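Local coordinates for protein geranylgeranyl pyrophosphate synthetase (Pyrococcus horikoshii, PDB 1WY0) that probably builds geranylgeranyl diphosphate by condensing isopentenyl diphosphate with shorter allylic prenyl diphosphates, as a member of the polyprenyl synthetase family, at residues L203-W217 against A304-L318. Numbering follows the deposited sequence.
Sequences LSSWGRNVGIAFQIW and AEIAKDMIKKANEAL
Ala-304 opens the contact with its methyl group, CB, 4.0 Å from CZ3 of Trp-217, whose NE1 is bound to the carbonyl of Arg-340. One turn on, Ala-307 packs its CB against Ile-216 CG2 and lies opposite Ala-213, so that small residues on both helices let the backbones approach closely. Met-310 is a knob in a hole made by Asn-209, Ile-212, Ala-213 and Ile-216; its CG touches Asn-209 OD1 at 3.4 Å, while ND2 of that amide turns back to Ser-205 O (2.7 Å). Ile-311 is rooted away from the partner helix, yet its CD1 swings back to 3.7 Å from Ala-213 CB. Ala-314 meets the indole of Trp-206, its O lying at the ring edge 3.2 Å from CD1. With CG anti to the backbone N (chi1 178°), Trp-206 reaches across to Asn-315, where NE1 donates to OD1 at 3.0 Å, nearly in the ring plane. Leu-318 CD1 makes a CH-pi contact over one indole face, 3.7 Å from the five-membered ring centroid, and Val-210 CG2 covers the other. A leucine replacing Trp-206 would probably leave Asn-315 OD1 without this donor and Leu-318 without its aromatic surface. Leu-330 and Ala-334 of helix 325-336 also touch this indole. The antiparallel pair, crossing at -162° with axes 8.3 Å apart, is typical of the all-helical prenyl synthase fold.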
ATOM      1  N   LEU A 203      21.800  -9.237  15.275  1.00 47.22           N
ATOM      2  CA  LEU A 203      20.500  -9.787  14.922  1.00 48.12           C
ATOM      3  C   LEU A 203      20.140  -9.387  13.496  1.00 47.49           C
ATOM      4  O   LEU A 203      19.694 -10.217  12.703  1.00 47.36           O
ATOM      5  CB  LEU A 203      19.429  -9.278  15.889  1.00 47.31           C
ATOM      6  CG  LEU A 203      19.394  -9.965  17.256  1.00 47.68           C
ATOM      7  CD1 LEU A 203      18.412  -9.251  18.176  1.00 49.00           C
ATOM      8  CD2 LEU A 203      18.994 -11.426  17.075  1.00 47.42           C
ATOM      9  N   SER A 204      20.354  -8.112  13.181  1.00 46.54           N
ATOM     10  CA  SER A 204      20.076  -7.565  11.860  1.00 46.16           C
ATOM     11  C   SER A 204      20.847  -8.308  10.777  1.00 47.08           C
ATOM     12  O   SER A 204      20.284  -8.661   9.742  1.00 47.47           O
ATOM     13  CB  SER A 204      20.462  -6.087  11.812  1.00 45.10           C
ATOM     14  OG  SER A 204      19.931  -5.378  12.915  1.00 45.71           O
ATOM     15  N   SER A 205      22.138  -8.536  11.026  1.00 46.38           N
ATOM     16  CA  SER A 205      23.016  -9.225  10.081  1.00 46.45           C
ATOM     17  C   SER A 205      22.577 -10.664   9.846  1.00 45.07           C
ATOM     18  O   SER A 205      22.729 -11.209   8.751  1.00 44.33           O
ATOM     19  CB  SER A 205      24.449  -9.212  10.607  1.00 47.91           C
ATOM     20  OG  SER A 205      24.531  -9.963  11.806  1.00 50.72           O
ATOM     21  N   TRP A 206      22.042 -11.272  10.894  1.00 43.60           N
ATOM     22  CA  TRP A 206      21.518 -12.633  10.817  1.00 43.58           C
ATOM     23  C   TRP A 206      20.229 -12.701   9.993  1.00 41.74           C
ATOM     24  O   TRP A 206      19.992 -13.624   9.227  1.00 42.24           O
ATOM     25  CB  TRP A 206      21.255 -13.119  12.243  1.00 42.39           C
ATOM     26  CG  TRP A 206      20.669 -14.474  12.224  1.00 43.53           C
ATOM     27  CD1 TRP A 206      21.369 -15.700  12.293  1.00 42.41           C
ATOM     28  CD2 TRP A 206      19.260 -14.806  12.196  1.00 43.59           C
ATOM     29  NE1 TRP A 206      20.538 -16.775  12.319  1.00 42.74           N
ATOM     30  CE2 TRP A 206      19.163 -16.218  12.247  1.00 43.67           C
ATOM     31  CE3 TRP A 206      18.096 -14.041  12.123  1.00 45.21           C
ATOM     32  CZ2 TRP A 206      17.922 -16.827  12.227  1.00 45.72           C
ATOM     33  CZ3 TRP A 206      16.853 -14.654  12.106  1.00 44.05           C
ATOM     34  CH2 TRP A 206      16.767 -16.056  12.151  1.00 44.42           C
ATOM     35  N   GLY A 207      19.357 -11.695  10.206  1.00 40.74           N
ATOM     36  CA  GLY A 207      18.100 -11.662   9.462  1.00 40.30           C
ATOM     37  C   GLY A 207      18.344 -11.418   7.971  1.00 39.05           C
ATOM     38  O   GLY A 207      17.756 -12.041   7.097  1.00 38.18           O
ATOM     39  N   ARG A 208      19.222 -10.439   7.701  1.00 39.49           N
ATOM     40  CA  ARG A 208      19.556 -10.130   6.318  1.00 40.36           C
ATOM     41  C   ARG A 208      20.061 -11.371   5.576  1.00 41.32           C
ATOM     42  O   ARG A 208      19.623 -11.706   4.482  1.00 40.78           O
ATOM     43  CB  ARG A 208      20.640  -9.054   6.329  1.00 41.61           C
ATOM     44  CG  ARG A 208      20.787  -8.356   4.978  1.00 45.45           C
ATOM     45  CD  ARG A 208      19.451  -7.807   4.472  1.00 49.57           C
ATOM     46  NE  ARG A 208      19.667  -6.632   3.625  1.00 52.60           N
ATOM     47  CZ  ARG A 208      19.008  -5.506   3.953  1.00 52.69           C
ATOM     48  NH1 ARG A 208      18.219  -5.483   5.012  1.00 53.20           N
ATOM     49  NH2 ARG A 208      19.117  -4.428   3.173  1.00 55.30           N
ATOM     50  N   ASN A 209      21.044 -12.042   6.207  1.00 39.90           N
ATOM     51  CA  ASN A 209      21.667 -13.201   5.578  1.00 40.11           C
ATOM     52  C   ASN A 209      20.697 -14.377   5.433  1.00 39.53           C
ATOM     53  O   ASN A 209      20.696 -15.100   4.445  1.00 40.01           O
ATOM     54  CB  ASN A 209      22.856 -13.618   6.443  1.00 41.15           C
ATOM     55  CG  ASN A 209      24.078 -12.850   6.017  1.00 43.21           C
ATOM     56  OD1 ASN A 209      24.608 -13.029   4.926  1.00 45.30           O
ATOM     57  ND2 ASN A 209      24.537 -11.967   6.921  1.00 43.71           N
ATOM     58  N   VAL A 210      19.886 -14.624   6.453  1.00 38.29           N
ATOM     59  CA  VAL A 210      18.960 -15.741   6.409  1.00 39.44           C
ATOM     60  C   VAL A 210      17.895 -15.468   5.349  1.00 39.68           C
ATOM     61  O   VAL A 210      17.579 -16.338   4.538  1.00 39.27           O
ATOM     62  CB  VAL A 210      18.296 -15.962   7.786  1.00 39.77           C
ATOM     63  CG1 VAL A 210      17.116 -16.912   7.661  1.00 39.95           C
ATOM     64  CG2 VAL A 210      19.309 -16.539   8.745  1.00 38.86           C
ATOM     65  N   GLY A 211      17.360 -14.252   5.352  1.00 39.10           N
ATOM     66  CA  GLY A 211      16.349 -13.885   4.377  1.00 39.72           C
ATOM     67  C   GLY A 211      16.813 -14.137   2.954  1.00 40.50           C
ATOM     68  O   GLY A 211      16.069 -14.680   2.134  1.00 41.45           O
ATOM     69  N   ILE A 212      18.052 -13.764   2.655  1.00 39.06           N
ATOM     70  CA  ILE A 212      18.585 -13.955   1.314  1.00 38.57           C
ATOM     71  C   ILE A 212      18.867 -15.424   0.997  1.00 38.45           C
ATOM     72  O   ILE A 212      18.462 -15.919  -0.056  1.00 39.38           O
ATOM     73  CB  ILE A 212      19.861 -13.098   1.106  1.00 38.09           C
ATOM     74  CG1 ILE A 212      19.461 -11.626   0.967  1.00 37.54           C
ATOM     75  CG2 ILE A 212      20.620 -13.550  -0.126  1.00 38.33           C
ATOM     76  CD1 ILE A 212      20.628 -10.663   0.789  1.00 38.75           C
ATOM     77  N   ALA A 213      19.532 -16.123   1.910  1.00 36.58           N
ATOM     78  CA  ALA A 213      19.866 -17.531   1.698  1.00 36.48           C
ATOM     79  C   ALA A 213      18.639 -18.427   1.523  1.00 35.08           C
ATOM     80  O   ALA A 213      18.680 -19.400   0.780  1.00 35.14           O
ATOM     81  CB  ALA A 213      20.724 -18.045   2.852  1.00 35.40           C
ATOM     82  N   PHE A 214      17.560 -18.113   2.228  1.00 35.69           N
ATOM     83  CA  PHE A 214      16.250 -18.732   2.106  1.00 37.08           C
ATOM     84  C   PHE A 214      15.869 -18.925   0.641  1.00 35.70           C
ATOM     85  O   PHE A 214      15.684 -20.036   0.160  1.00 32.79           O
ATOM     86  CB  PHE A 214      15.227 -17.829   2.795  1.00 41.78           C
ATOM     87  CG  PHE A 214      13.843 -18.366   2.579  1.00 47.74           C
ATOM     88  CD1 PHE A 214      13.523 -19.640   3.035  1.00 49.22           C
ATOM     89  CD2 PHE A 214      12.890 -17.592   1.940  1.00 49.43           C
ATOM     90  CE1 PHE A 214      12.240 -20.134   2.852  1.00 50.91           C
ATOM     91  CE2 PHE A 214      11.603 -18.094   1.762  1.00 52.26           C
ATOM     92  CZ  PHE A 214      11.272 -19.364   2.218  1.00 52.67           C
ATOM     93  N   GLN A 215      15.727 -17.750   0.038  1.00 33.96           N
ATOM     94  CA  GLN A 215      15.289 -17.674  -1.344  1.00 33.78           C
ATOM     95  C   GLN A 215      16.267 -18.385  -2.279  1.00 32.83           C
ATOM     96  O   GLN A 215      15.852 -19.130  -3.163  1.00 31.15           O
ATOM     97  CB  GLN A 215      15.116 -16.215  -1.775  1.00 32.69           C
ATOM     98  CG  GLN A 215      14.473 -16.082  -3.147  1.00 32.79           C
ATOM     99  CD  GLN A 215      13.127 -16.787  -3.207  1.00 34.18           C
ATOM    100  OE1 GLN A 215      12.207 -16.445  -2.463  1.00 33.85           O
ATOM    101  NE2 GLN A 215      13.013 -17.787  -4.075  1.00 31.49           N
ATOM    102  N   ILE A 216      17.563 -18.167  -2.083  1.00 32.97           N
ATOM    103  CA  ILE A 216      18.566 -18.816  -2.925  1.00 31.55           C
ATOM    104  C   ILE A 216      18.453 -20.336  -2.843  1.00 32.16           C
ATOM    105  O   ILE A 216      18.576 -21.027  -3.853  1.00 31.61           O
ATOM    106  CB  ILE A 216      20.008 -18.416  -2.517  1.00 32.78           C
ATOM    107  CG1 ILE A 216      20.256 -16.935  -2.816  1.00 31.73           C
ATOM    108  CG2 ILE A 216      21.025 -19.294  -3.272  1.00 32.82           C
ATOM    109  CD1 ILE A 216      21.514 -16.396  -2.147  1.00 31.66           C
ATOM    110  N   TRP A 217      18.220 -20.855  -1.643  1.00 32.78           N
ATOM    111  CA  TRP A 217      18.090 -22.295  -1.458  1.00 35.44           C
ATOM    112  C   TRP A 217      16.808 -22.818  -2.113  1.00 36.15           C
ATOM    113  O   TRP A 217      16.766 -23.955  -2.594  1.00 37.84           O
ATOM    114  CB  TRP A 217      18.105 -22.638   0.038  1.00 37.84           C
ATOM    115  CG  TRP A 217      18.226 -24.107   0.308  1.00 40.36           C
ATOM    116  CD1 TRP A 217      17.249 -24.948   0.765  1.00 40.67           C
ATOM    117  CD2 TRP A 217      19.397 -24.913   0.129  1.00 42.59           C
ATOM    118  NE1 TRP A 217      17.742 -26.231   0.883  1.00 42.80           N
ATOM    119  CE2 TRP A 217      19.059 -26.235   0.497  1.00 42.64           C
ATOM    120  CE3 TRP A 217      20.702 -24.645  -0.308  1.00 44.55           C
ATOM    121  CZ2 TRP A 217      19.978 -27.290   0.443  1.00 44.39           C
ATOM    122  CZ3 TRP A 217      21.621 -25.695  -0.361  1.00 46.17           C
ATOM    123  CH2 TRP A 217      21.251 -27.003   0.014  1.00 44.37           C
ATOM    124  N   ALA A 304      24.393 -22.831  -4.130  1.00 37.37           N
ATOM    125  CA  ALA A 304      24.220 -23.629  -2.916  1.00 38.32           C
ATOM    126  C   ALA A 304      25.247 -23.207  -1.859  1.00 39.36           C
ATOM    127  O   ALA A 304      24.921 -23.058  -0.676  1.00 37.51           O
ATOM    128  CB  ALA A 304      24.372 -25.113  -3.238  1.00 37.88           C
ATOM    129  N   GLU A 305      26.486 -23.008  -2.300  1.00 42.05           N
ATOM    130  CA  GLU A 305      27.569 -22.613  -1.403  1.00 44.41           C
ATOM    131  C   GLU A 305      27.355 -21.220  -0.847  1.00 44.45           C
ATOM    132  O   GLU A 305      27.572 -20.980   0.340  1.00 44.21           O
ATOM    133  CB  GLU A 305      28.915 -22.667  -2.134  1.00 46.19           C
ATOM    134  CG  GLU A 305      29.391 -24.074  -2.414  1.00 50.86           C
ATOM    135  CD  GLU A 305      28.711 -25.102  -1.528  1.00 54.70           C
ATOM    136  OE1 GLU A 305      28.842 -25.010  -0.288  1.00 55.45           O
ATOM    137  OE2 GLU A 305      28.033 -26.000  -2.076  1.00 57.64           O
ATOM    138  N   ILE A 306      26.938 -20.298  -1.705  1.00 43.68           N
ATOM    139  CA  ILE A 306      26.686 -18.939  -1.259  1.00 43.80           C
ATOM    140  C   ILE A 306      25.654 -18.960  -0.144  1.00 43.21           C
ATOM    141  O   ILE A 306      25.815 -18.298   0.882  1.00 42.90           O
ATOM    142  CB  ILE A 306      26.166 -18.065  -2.408  1.00 43.99           C
ATOM    143  CG1 ILE A 306      27.309 -17.759  -3.370  1.00 45.08           C
ATOM    144  CG2 ILE A 306      25.560 -16.788  -1.866  1.00 43.90           C
ATOM    145  CD1 ILE A 306      28.571 -17.257  -2.673  1.00 45.89           C
ATOM    146  N   ALA A 307      24.593 -19.733  -0.352  1.00 43.95           N
ATOM    147  CA  ALA A 307      23.530 -19.848   0.638  1.00 43.79           C
ATOM    148  C   ALA A 307      24.069 -20.391   1.961  1.00 43.84           C
ATOM    149  O   ALA A 307      23.777 -19.843   3.028  1.00 42.04           O
ATOM    150  CB  ALA A 307      22.427 -20.754   0.109  1.00 44.19           C
ATOM    151  N   LYS A 308      24.856 -21.464   1.891  1.00 44.62           N
ATOM    152  CA  LYS A 308      25.426 -22.061   3.098  1.00 45.71           C
ATOM    153  C   LYS A 308      26.361 -21.089   3.812  1.00 46.00           C
ATOM    154  O   LYS A 308      26.333 -20.977   5.038  1.00 46.06           O
ATOM    155  CB  LYS A 308      26.172 -23.353   2.755  1.00 47.40           C
ATOM    156  CG  LYS A 308      25.293 -24.596   2.810  1.00 50.69           C
ATOM    157  CD  LYS A 308      25.555 -25.518   1.632  1.00 51.78           C
ATOM    158  CE  LYS A 308      26.511 -26.636   2.009  1.00 54.72           C
ATOM    159  NZ  LYS A 308      27.193 -27.220   0.812  1.00 58.03           N
ATOM    160  N   ASP A 309      27.188 -20.383   3.050  1.00 45.56           N
ATOM    161  CA  ASP A 309      28.096 -19.425   3.657  1.00 46.68           C
ATOM    162  C   ASP A 309      27.323 -18.355   4.422  1.00 46.30           C
ATOM    163  O   ASP A 309      27.638 -18.056   5.573  1.00 48.28           O
ATOM    164  CB  ASP A 309      28.978 -18.770   2.596  1.00 48.47           C
ATOM    165  CG  ASP A 309      29.984 -19.735   1.997  1.00 51.77           C
ATOM    166  OD1 ASP A 309      30.208 -20.813   2.595  1.00 54.57           O
ATOM    167  OD2 ASP A 309      30.562 -19.411   0.934  1.00 51.59           O
ATOM    168  N   MET A 310      26.302 -17.787   3.794  1.00 45.53           N
ATOM    169  CA  MET A 310      25.503 -16.754   4.444  1.00 45.32           C
ATOM    170  C   MET A 310      24.875 -17.288   5.728  1.00 43.88           C
ATOM    171  O   MET A 310      24.718 -16.566   6.709  1.00 41.43           O
ATOM    172  CB  MET A 310      24.417 -16.264   3.488  1.00 46.64           C
ATOM    173  CG  MET A 310      24.948 -15.354   2.402  1.00 48.75           C
ATOM    174  SD  MET A 310      23.761 -15.083   1.093  1.00 49.55           S
ATOM    175  CE  MET A 310      22.769 -13.810   1.828  1.00 51.56           C
ATOM    176  N   ILE A 311      24.505 -18.564   5.706  1.00 44.35           N
ATOM    177  CA  ILE A 311      23.921 -19.210   6.870  1.00 44.46           C
ATOM    178  C   ILE A 311      24.989 -19.294   7.962  1.00 45.62           C
ATOM    179  O   ILE A 311      24.729 -18.999   9.128  1.00 43.38           O
ATOM    180  CB  ILE A 311      23.440 -20.635   6.523  1.00 44.14           C
ATOM    181  CG1 ILE A 311      22.135 -20.561   5.730  1.00 44.80           C
ATOM    182  CG2 ILE A 311      23.249 -21.450   7.787  1.00 44.16           C
ATOM    183  CD1 ILE A 311      21.147 -19.531   6.252  1.00 41.66           C
ATOM    184  N   LYS A 312      26.191 -19.704   7.576  1.00 47.24           N
ATOM    185  CA  LYS A 312      27.284 -19.818   8.533  1.00 50.33           C
ATOM    186  C   LYS A 312      27.600 -18.444   9.104  1.00 49.81           C
ATOM    187  O   LYS A 312      27.744 -18.285  10.309  1.00 48.79           O
ATOM    188  CB  LYS A 312      28.528 -20.399   7.859  1.00 53.10           C
ATOM    189  CG  LYS A 312      28.414 -21.878   7.503  1.00 56.83           C
ATOM    190  CD  LYS A 312      28.118 -22.751   8.722  1.00 59.19           C
ATOM    191  CE  LYS A 312      28.152 -24.236   8.346  1.00 60.91           C
ATOM    192  NZ  LYS A 312      27.829 -25.153   9.485  1.00 62.56           N
ATOM    193  N   LYS A 313      27.694 -17.446   8.233  1.00 51.81           N
ATOM    194  CA  LYS A 313      27.989 -16.095   8.684  1.00 52.56           C
ATOM    195  C   LYS A 313      26.910 -15.566   9.614  1.00 52.30           C
ATOM    196  O   LYS A 313      27.211 -14.889  10.592  1.00 54.37           O
ATOM    197  CB  LYS A 313      28.134 -15.147   7.494  1.00 53.00           C
ATOM    198  CG  LYS A 313      28.035 -13.680   7.887  1.00 56.32           C
ATOM    199  CD  LYS A 313      29.347 -13.190   8.494  1.00 59.52           C
ATOM    200  CE  LYS A 313      29.259 -11.748   8.990  1.00 60.81           C
ATOM    201  NZ  LYS A 313      29.841 -11.578  10.353  1.00 62.63           N
ATOM    202  N   ALA A 314      25.655 -15.873   9.310  1.00 52.80           N
ATOM    203  CA  ALA A 314      24.531 -15.408  10.121  1.00 52.27           C
ATOM    204  C   ALA A 314      24.588 -15.914  11.558  1.00 52.39           C
ATOM    205  O   ALA A 314      24.499 -15.134  12.502  1.00 52.10           O
ATOM    206  CB  ALA A 314      23.222 -15.827   9.480  1.00 50.47           C
ATOM    207  N   ASN A 315      24.716 -17.225  11.722  1.00 53.43           N
ATOM    208  CA  ASN A 315      24.789 -17.816  13.052  1.00 54.62           C
ATOM    209  C   ASN A 315      26.083 -17.392  13.746  1.00 56.01           C
ATOM    210  O   ASN A 315      26.081 -17.080  14.933  1.00 55.72           O
ATOM    211  CB  ASN A 315      24.719 -19.338  12.952  1.00 53.54           C
ATOM    212  CG  ASN A 315      23.355 -19.832  12.512  1.00 52.98           C
ATOM    213  OD1 ASN A 315      22.340 -19.172  12.741  1.00 51.97           O
ATOM    214  ND2 ASN A 315      23.323 -20.991  11.862  1.00 50.08           N
ATOM    215  N   GLU A 316      27.185 -17.375  12.999  1.00 58.35           N
ATOM    216  CA  GLU A 316      28.474 -16.973  13.556  1.00 61.04           C
ATOM    217  C   GLU A 316      28.429 -15.502  13.963  1.00 61.23           C
ATOM    218  O   GLU A 316      29.419 -14.943  14.429  1.00 61.71           O
ATOM    219  CB  GLU A 316      29.596 -17.185  12.532  1.00 62.60           C
ATOM    220  CG  GLU A 316      30.436 -15.946  12.219  1.00 65.95           C
ATOM    221  CD  GLU A 316      31.231 -16.074  10.927  1.00 68.22           C
ATOM    222  OE1 GLU A 316      31.293 -17.197  10.381  1.00 69.30           O
ATOM    223  OE2 GLU A 316      31.803 -15.058  10.465  1.00 68.79           O
ATOM    224  N   ALA A 317      27.275 -14.874  13.775  1.00 61.99           N
ATOM    225  CA  ALA A 317      27.106 -13.471  14.134  1.00 62.31           C
ATOM    226  C   ALA A 317      26.245 -13.390  15.379  1.00 62.87           C
ATOM    227  O   ALA A 317      26.184 -12.355  16.033  1.00 63.57           O
ATOM    228  CB  ALA A 317      26.452 -12.709  12.991  1.00 61.54           C
ATOM    229  N   LEU A 318      25.577 -14.493  15.699  1.00 63.94           N
ATOM    230  CA  LEU A 318      24.729 -14.569  16.890  1.00 65.53           C
ATOM    231  C   LEU A 318      25.557 -15.002  18.103  1.00 66.79           C
ATOM    232  O   LEU A 318      25.119 -15.001  19.249  1.00 67.12           O
ATOM    233  CB  LEU A 318      23.604 -15.581  16.628  1.00 65.25           C
ATOM    234  CG  LEU A 318      22.466 -15.015  15.775  1.00 64.62           C
ATOM    235  CD1 LEU A 318      21.235 -15.929  15.771  1.00 64.21           C
ATOM    236  CD2 LEU A 318      21.983 -13.647  16.255  1.00 63.56           C
TER